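Local coordinates for protein serpin B3 (Homo sapiens, PDB 4ZK3) that belongs to the serpin family and probably inhibits proteases by offering a reactive-centre loop that inserts into its own central sheet once cut, at residues A[153-158]-A[177-182]; A[328-333]-A[343-348]. One frame throughout, in Å; residues are numbered along the deposited sequence.

Interaction 1 (A[153-158]-A[177-182]); sequences SQTNEK and VNAIYF
Ala179 packs on the residues just after helix 140-153: its CB lies 3.8 Å from CB of Gln154 and 4.2 Å from CG2 of Thr155. The chain of Gln154 then bends (chi2 -64°) and carries its amide away from the strand, where NE2 bonds OG of Ser153. One water beside this patch lies 2.8 Å from Gln154 O and, as a weak contact, 3.2 Å from Ala179 O, with more acceptors around it than it has protons. Ile180 turns its side chain to the other face of the sheet, where it packs on Phe383, and leaves Ile180 O 4.1 Å from CG2 of Thr155. Tyr181 makes the broadest contact. With CG anti to the backbone N (chi1 177°), its ring reaches the start of the type I' turn from Thr155 to Lys158, whose atoms meet it obliquely. Tyr181 CB lies 3.5 Å from Gln154 O, and Tyr181 CE1 is 3.6 Å from Thr155 O and 3.4 Å from CB of Asn156. The phenol oxygen bonds Glu342. Thr155 O is also the acceptor of Lys158 N, and Thr155 OG1 bonds Val151 O at the end of helix 140-153. The turn is thus held by one backbone bond within it and by a tie back to the helix, and it rests on the central serpin sheet through methyl and ring packing, with a water adding a polar link between the backbones.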
ATOM      1  N   SER A 153      -7.423   5.728 -14.619  1.00 23.74           N
ATOM      2  CA  SER A 153      -6.913   5.070 -15.792  1.00 25.66           C
ATOM      3  C   SER A 153      -5.792   4.111 -15.479  1.00 25.48           C
ATOM      4  O   SER A 153      -5.568   3.200 -16.253  1.00 23.25           O
ATOM      5  CB  SER A 153      -6.479   6.108 -16.893  1.00 30.68           C
ATOM      6  OG  SER A 153      -5.079   6.428 -16.848  1.00 29.76           O
ATOM      7  N   GLN A 154      -5.116   4.256 -14.330  1.00 23.58           N
ATOM      8  CA  GLN A 154      -4.071   3.323 -13.989  1.00 25.80           C
ATOM      9  C   GLN A 154      -4.521   2.261 -12.948  1.00 20.44           C
ATOM     10  O   GLN A 154      -3.675   1.561 -12.454  1.00 21.83           O
ATOM     11  CB  GLN A 154      -2.838   4.082 -13.407  1.00 26.40           C
ATOM     12  CG  GLN A 154      -2.354   5.252 -14.228  1.00 27.26           C
ATOM     13  CD  GLN A 154      -1.863   4.788 -15.580  1.00 29.74           C
ATOM     14  OE1 GLN A 154      -0.988   3.921 -15.672  1.00 27.45           O
ATOM     15  NE2 GLN A 154      -2.475   5.290 -16.621  1.00 33.95           N
ATOM     16  N   THR A 155      -5.760   2.308 -12.522  1.00 19.76           N
ATOM     17  CA  THR A 155      -6.326   1.468 -11.459  1.00 18.63           C
ATOM     18  C   THR A 155      -7.595   0.711 -11.857  1.00 21.44           C
ATOM     19  O   THR A 155      -8.365   0.256 -10.987  1.00 20.65           O
ATOM     20  CB  THR A 155      -6.620   2.309 -10.220  1.00 18.77           C
ATOM     21  OG1 THR A 155      -7.484   3.386 -10.562  1.00 20.26           O
ATOM     22  CG2 THR A 155      -5.302   2.896  -9.643  1.00 18.67           C
ATOM     23  N   ASN A 156      -7.782   0.475 -13.166  1.00 24.71           N
ATOM     24  CA  ASN A 156      -9.000  -0.145 -13.678  1.00 25.81           C
ATOM     25  C   ASN A 156     -10.257   0.584 -13.089  1.00 24.57           C
ATOM     26  O   ASN A 156     -11.271  -0.006 -12.706  1.00 24.69           O
ATOM     27  CB  ASN A 156      -8.991  -1.663 -13.378  1.00 27.81           C
ATOM     28  CG  ASN A 156     -10.177  -2.401 -14.050  1.00 32.41           C
ATOM     29  OD1 ASN A 156     -10.739  -3.405 -13.532  1.00 32.66           O
ATOM     30  ND2 ASN A 156     -10.571  -1.898 -15.188  1.00 26.68           N
ATOM     31  N   GLU A 157     -10.167   1.897 -13.033  1.00 23.40           N
ATOM     32  CA  GLU A 157     -11.146   2.747 -12.371  1.00 26.42           C
ATOM     33  C   GLU A 157     -11.522   2.486 -10.947  1.00 27.42           C
ATOM     34  O   GLU A 157     -12.573   3.012 -10.526  1.00 25.70           O
ATOM     35  CB  GLU A 157     -12.449   2.847 -13.201  1.00 33.27           C
ATOM     36  CG  GLU A 157     -12.268   3.621 -14.476  1.00 40.44           C
ATOM     37  CD  GLU A 157     -12.228   2.721 -15.687  1.00 50.41           C
ATOM     38  OE1 GLU A 157     -13.202   2.815 -16.494  1.00 59.54           O
ATOM     39  OE2 GLU A 157     -11.273   1.913 -15.812  1.00 49.58           O
ATOM     40  N   LYS A 158     -10.698   1.734 -10.188  1.00 24.63           N
ATOM     41  CA  LYS A 158     -11.030   1.442  -8.773  1.00 24.10           C
ATOM     42  C   LYS A 158     -10.720   2.554  -7.799  1.00 24.06           C
ATOM     43  O   LYS A 158     -11.253   2.559  -6.682  1.00 20.64           O
ATOM     44  CB  LYS A 158     -10.249   0.198  -8.266  1.00 26.05           C
ATOM     45  CG  LYS A 158     -10.624  -1.101  -8.972  1.00 26.94           C
ATOM     46  CD  LYS A 158     -12.135  -1.312  -9.108  1.00 29.73           C
ATOM     47  CE  LYS A 158     -12.421  -2.492 -10.005  1.00 34.62           C
ATOM     48  NZ  LYS A 158     -13.861  -2.634 -10.181  1.00 38.93           N
ATOM     49  N   VAL A 177       2.374  11.796  -8.197  1.00 19.18           N
ATOM     50  CA  VAL A 177       1.411  10.749  -8.018  1.00 20.25           C
ATOM     51  C   VAL A 177       2.006   9.388  -8.282  1.00 18.06           C
ATOM     52  O   VAL A 177       2.751   9.254  -9.199  1.00 17.25           O
ATOM     53  CB  VAL A 177       0.170  11.007  -8.905  1.00 22.02           C
ATOM     54  CG1 VAL A 177      -0.863   9.944  -8.639  1.00 22.52           C
ATOM     55  CG2 VAL A 177      -0.421  12.360  -8.567  1.00 23.27           C
ATOM     56  N   ASN A 178       1.735   8.431  -7.408  1.00 16.19           N
ATOM     57  CA  ASN A 178       1.974   7.032  -7.642  1.00 15.92           C
ATOM     58  C   ASN A 178       0.664   6.254  -7.717  1.00 18.02           C
ATOM     59  O   ASN A 178      -0.222   6.443  -6.888  1.00 19.11           O
ATOM     60  CB  ASN A 178       2.776   6.379  -6.485  1.00 15.89           C
ATOM     61  CG  ASN A 178       2.961   4.910  -6.691  1.00 15.90           C
ATOM     62  OD1 ASN A 178       3.892   4.493  -7.415  1.00 20.15           O
ATOM     63  ND2 ASN A 178       2.075   4.131  -6.175  1.00 13.90           N
ATOM     64  N   ALA A 179       0.513   5.391  -8.724  1.00 18.33           N
ATOM     65  CA  ALA A 179      -0.598   4.433  -8.776  1.00 19.52           C
ATOM     66  C   ALA A 179      -0.085   3.016  -8.947  1.00 18.48           C
ATOM     67  O   ALA A 179       0.832   2.760  -9.744  1.00 20.98           O
ATOM     68  CB  ALA A 179      -1.554   4.751  -9.927  1.00 18.88           C
ATOM     69  N   ILE A 180      -0.707   2.102  -8.224  1.00 16.84           N
ATOM     70  CA  ILE A 180      -0.369   0.676  -8.242  1.00 17.23           C
ATOM     71  C   ILE A 180      -1.651  -0.148  -8.402  1.00 16.75           C
ATOM     72  O   ILE A 180      -2.728   0.214  -7.846  1.00 15.88           O
ATOM     73  CB  ILE A 180       0.388   0.261  -6.953  1.00 17.11           C
ATOM     74  CG1 ILE A 180       0.805  -1.196  -7.004  1.00 17.07           C
ATOM     75  CG2 ILE A 180      -0.491   0.460  -5.686  1.00 16.23           C
ATOM     76  CD1 ILE A 180       1.710  -1.656  -5.840  1.00 17.15           C
ATOM     77  N   TYR A 181      -1.568  -1.222  -9.218  1.00 17.23           N
ATOM     78  CA  TYR A 181      -2.728  -2.013  -9.590  1.00 17.54           C
ATOM     79  C   TYR A 181      -2.345  -3.482  -9.742  1.00 18.47           C
ATOM     80  O   TYR A 181      -1.326  -3.803 -10.363  1.00 19.09           O
ATOM     81  CB  TYR A 181      -3.374  -1.511 -10.899  1.00 18.25           C
ATOM     82  CG  TYR A 181      -4.526  -2.371 -11.312  1.00 20.46           C
ATOM     83  CD1 TYR A 181      -5.762  -2.171 -10.748  1.00 21.07           C
ATOM     84  CD2 TYR A 181      -4.369  -3.445 -12.240  1.00 22.39           C
ATOM     85  CE1 TYR A 181      -6.843  -2.966 -11.063  1.00 24.74           C
ATOM     86  CE2 TYR A 181      -5.464  -4.262 -12.556  1.00 25.61           C
ATOM     87  CZ  TYR A 181      -6.697  -4.010 -11.983  1.00 23.21           C
ATOM     88  OH  TYR A 181      -7.834  -4.773 -12.250  1.00 24.67           O
ATOM     89  N   PHE A 182      -3.140  -4.361  -9.134  1.00 17.32           N
ATOM     90  CA  PHE A 182      -2.930  -5.776  -9.168  1.00 18.18           C
ATOM     91  C   PHE A 182      -4.287  -6.470  -9.406  1.00 20.19           C
ATOM     92  O   PHE A 182      -5.263  -6.145  -8.741  1.00 21.25           O
ATOM     93  CB  PHE A 182      -2.365  -6.245  -7.851  1.00 19.45           C
ATOM     94  CG  PHE A 182      -2.393  -7.724  -7.702  1.00 20.39           C
ATOM     95  CD1 PHE A 182      -1.582  -8.519  -8.517  1.00 21.56           C
ATOM     96  CD2 PHE A 182      -3.260  -8.328  -6.800  1.00 20.75           C
ATOM     97  CE1 PHE A 182      -1.626  -9.924  -8.396  1.00 25.04           C
ATOM     98  CE2 PHE A 182      -3.300  -9.688  -6.670  1.00 20.18           C
ATOM     99  CZ  PHE A 182      -2.486 -10.495  -7.453  1.00 21.67           C
TER
HETATM  100  O   HOH W   1      -0.863   1.423 -12.063  1.00 24.95           O

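Interaction 2 (A[328-333]-A[343-348])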
ATOM      1  N   VAL A 328      -0.616  15.220   1.473  1.00 26.06           N
ATOM      2  CA  VAL A 328      -0.248  13.865   1.057  1.00 25.27           C
ATOM      3  C   VAL A 328      -1.482  13.026   1.312  1.00 25.85           C
ATOM      4  O   VAL A 328      -1.959  12.960   2.458  1.00 28.14           O
ATOM      5  CB  VAL A 328       0.937  13.262   1.822  1.00 24.81           C
ATOM      6  CG1 VAL A 328       1.322  11.870   1.264  1.00 24.98           C
ATOM      7  CG2 VAL A 328       2.135  14.179   1.714  1.00 26.56           C
ATOM      8  N   LEU A 329      -2.021  12.470   0.231  1.00 24.83           N
ATOM      9  CA  LEU A 329      -3.257  11.713   0.230  1.00 26.17           C
ATOM     10  C   LEU A 329      -3.044  10.282  -0.324  1.00 22.98           C
ATOM     11  O   LEU A 329      -2.235  10.069  -1.237  1.00 22.45           O
ATOM     12  CB  LEU A 329      -4.279  12.399  -0.637  1.00 26.69           C
ATOM     13  CG  LEU A 329      -4.642  13.829  -0.264  1.00 28.47           C
ATOM     14  CD1 LEU A 329      -5.758  14.190  -1.177  1.00 31.90           C
ATOM     15  CD2 LEU A 329      -5.104  13.928   1.171  1.00 29.46           C
ATOM     16  N   HIS A 330      -3.774   9.340   0.240  1.00 21.00           N
ATOM     17  CA  HIS A 330      -3.728   7.926  -0.165  1.00 19.88           C
ATOM     18  C   HIS A 330      -5.113   7.358  -0.158  1.00 21.40           C
ATOM     19  O   HIS A 330      -5.902   7.614   0.778  1.00 21.51           O
ATOM     20  CB  HIS A 330      -2.861   7.145   0.801  1.00 18.60           C
ATOM     21  CG  HIS A 330      -2.569   5.735   0.386  1.00 19.39           C
ATOM     22  ND1 HIS A 330      -1.700   5.413  -0.646  1.00 19.11           N
ATOM     23  CD2 HIS A 330      -2.992   4.557   0.891  1.00 18.75           C
ATOM     24  CE1 HIS A 330      -1.623   4.093  -0.767  1.00 17.05           C
ATOM     25  NE2 HIS A 330      -2.421   3.559   0.124  1.00 17.92           N
ATOM     26  N   LYS A 331      -5.384   6.527  -1.153  1.00 22.80           N
ATOM     27  CA  LYS A 331      -6.624   5.818  -1.259  1.00 22.71           C
ATOM     28  C   LYS A 331      -6.387   4.400  -1.823  1.00 22.50           C
ATOM     29  O   LYS A 331      -5.605   4.182  -2.730  1.00 22.28           O
ATOM     30  CB  LYS A 331      -7.565   6.644  -2.154  1.00 23.95           C
ATOM     31  CG  LYS A 331      -9.011   6.256  -2.003  1.00 29.09           C
ATOM     32  CD  LYS A 331      -9.938   7.196  -2.757  1.00 32.02           C
ATOM     33  CE  LYS A 331     -11.367   6.697  -2.657  1.00 35.74           C
ATOM     34  NZ  LYS A 331     -12.286   7.719  -3.235  1.00 38.54           N
ATOM     35  N   ALA A 332      -7.126   3.434  -1.328  1.00 20.56           N
ATOM     36  CA  ALA A 332      -6.844   2.033  -1.634  1.00 20.59           C
ATOM     37  C   ALA A 332      -8.125   1.212  -1.662  1.00 20.08           C
ATOM     38  O   ALA A 332      -9.103   1.536  -0.967  1.00 19.43           O
ATOM     39  CB  ALA A 332      -5.835   1.437  -0.638  1.00 19.10           C
ATOM     40  N   PHE A 333      -8.096   0.162  -2.475  1.00 17.80           N
ATOM     41  CA  PHE A 333      -9.242  -0.726  -2.761  1.00 18.66           C
ATOM     42  C   PHE A 333      -8.761  -2.166  -2.844  1.00 19.91           C
ATOM     43  O   PHE A 333      -7.718  -2.446  -3.466  1.00 19.85           O
ATOM     44  CB  PHE A 333      -9.779  -0.331  -4.155  1.00 18.78           C
ATOM     45  CG  PHE A 333     -10.796  -1.302  -4.744  1.00 19.95           C
ATOM     46  CD1 PHE A 333     -10.390  -2.440  -5.459  1.00 21.07           C
ATOM     47  CD2 PHE A 333     -12.156  -1.036  -4.638  1.00 22.35           C
ATOM     48  CE1 PHE A 333     -11.335  -3.353  -5.990  1.00 22.23           C
ATOM     49  CE2 PHE A 333     -13.119  -1.910  -5.229  1.00 23.17           C
ATOM     50  CZ  PHE A 333     -12.694  -3.063  -5.902  1.00 21.88           C
ATOM     51  N   ALA A 343      -6.560  -5.488  -6.504  1.00 19.52           N
ATOM     52  CA  ALA A 343      -6.160  -4.518  -5.535  1.00 18.55           C
ATOM     53  C   ALA A 343      -5.550  -3.315  -6.224  1.00 17.81           C
ATOM     54  O   ALA A 343      -4.793  -3.523  -7.195  1.00 17.63           O
ATOM     55  CB  ALA A 343      -5.176  -5.118  -4.534  1.00 17.11           C
ATOM     56  N   ALA A 344      -5.831  -2.122  -5.686  1.00 15.92           N
ATOM     57  CA  ALA A 344      -5.350  -0.865  -6.248  1.00 16.99           C
ATOM     58  C   ALA A 344      -5.119   0.157  -5.236  1.00 17.46           C
ATOM     59  O   ALA A 344      -5.779   0.178  -4.216  1.00 20.85           O
ATOM     60  CB  ALA A 344      -6.343  -0.316  -7.277  1.00 17.43           C
ATOM     61  N   ALA A 345      -4.191   1.082  -5.499  1.00 17.86           N
ATOM     62  CA  ALA A 345      -3.991   2.215  -4.566  1.00 15.29           C
ATOM     63  C   ALA A 345      -3.321   3.322  -5.276  1.00 15.97           C
ATOM     64  O   ALA A 345      -2.747   3.134  -6.386  1.00 15.10           O
ATOM     65  CB  ALA A 345      -3.201   1.798  -3.338  1.00 15.17           C
ATOM     66  N   ALA A 346      -3.393   4.496  -4.674  1.00 14.88           N
ATOM     67  CA  ALA A 346      -2.654   5.570  -5.224  1.00 16.06           C
ATOM     68  C   ALA A 346      -2.325   6.573  -4.144  1.00 16.24           C
ATOM     69  O   ALA A 346      -3.055   6.681  -3.148  1.00 16.56           O
ATOM     70  CB  ALA A 346      -3.407   6.224  -6.393  1.00 16.60           C
ATOM     71  N   THR A 347      -1.232   7.306  -4.351  1.00 15.84           N
ATOM     72  CA  THR A 347      -0.770   8.340  -3.455  1.00 16.62           C
ATOM     73  C   THR A 347      -0.492   9.612  -4.224  1.00 18.96           C
ATOM     74  O   THR A 347       0.153   9.587  -5.265  1.00 17.96           O
ATOM     75  CB  THR A 347       0.534   7.866  -2.758  1.00 18.56           C
ATOM     76  OG1 THR A 347       0.349   6.558  -2.173  1.00 17.11           O
ATOM     77  CG2 THR A 347       0.996   8.862  -1.747  1.00 18.07           C
ATOM     78  N   ALA A 348      -0.986  10.733  -3.692  1.00 18.50           N
ATOM     79  CA  ALA A 348      -0.748  12.057  -4.256  1.00 19.64           C
ATOM     80  C   ALA A 348      -0.013  12.929  -3.249  1.00 19.63           C
ATOM     81  O   ALA A 348      -0.391  12.990  -2.093  1.00 18.49           O
ATOM     82  CB  ALA A 348      -2.090  12.717  -4.636  1.00 22.27           C
TER
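Thr347 OG1 is gripped twice: ND1 of His330 lies 2.8 Å from it, and the hydroxyl of Ser33 in helix 31-42 bonds it as well. The oxygen sits at the edge of the imidazole, near its plane, because His330 CG is anti to the backbone N (chi1 -171°), which swings the ring over the partner strand. There CE1 of His330 touches CB of Ala345 at 3.8 Å. The second ring nitrogen, NE2, bonds the backbone N of Ser30, so the imidazole is tied at both nitrogens, which should restrict its rotation. Next along this face, a methyl pair formed by Ala332 CB and Ala345 CB closes to 3.8 Å. On the other face, Leu329, Lys331 and Phe333 stand beside Ala348, Ala346 and Ala344, and Lys331 sends its extended chain to Lys160 O. The backbones run antiparallel (175°) and are joined by six hydrogen bonds, from Leu329 N to Ala348 O (2.9 Å) at one end to Ala344 N and Phe333 O (2.9 Å) at the other. Such alanine-rich sequence marks the hinge of a serpin reactive-centre loop, and here it lies fully paired as a strand of the central sheet. Its small methyls keep side-chain contacts slight, so that backbone bonds and one buried histidine-threonine pair supply the polar hold, consistent with the relaxed, loop-inserted form.

In the fold
Interactions 1 and 2 sit side by side on the central serpin sheet, with centres about 8 Å apart. Strand 343-348 lies between 177-182 and 328-333, so 177-182 flanks the inserted hinge on the edge opposite 328-333. The seam is tight: Phe182 O is 2.7 Å from Ala343 N, and Asn178 O is 2.9 Å from Thr347 N, both probable hydrogen bonds. Through Glu342, just before 343-348, the inserted strand is also coupled to the Tyr181 ring that meets the start of the 155-158 turn. Thus interaction 2 closes one edge of the insertion, while interaction 1 covers a face of the strand at the other.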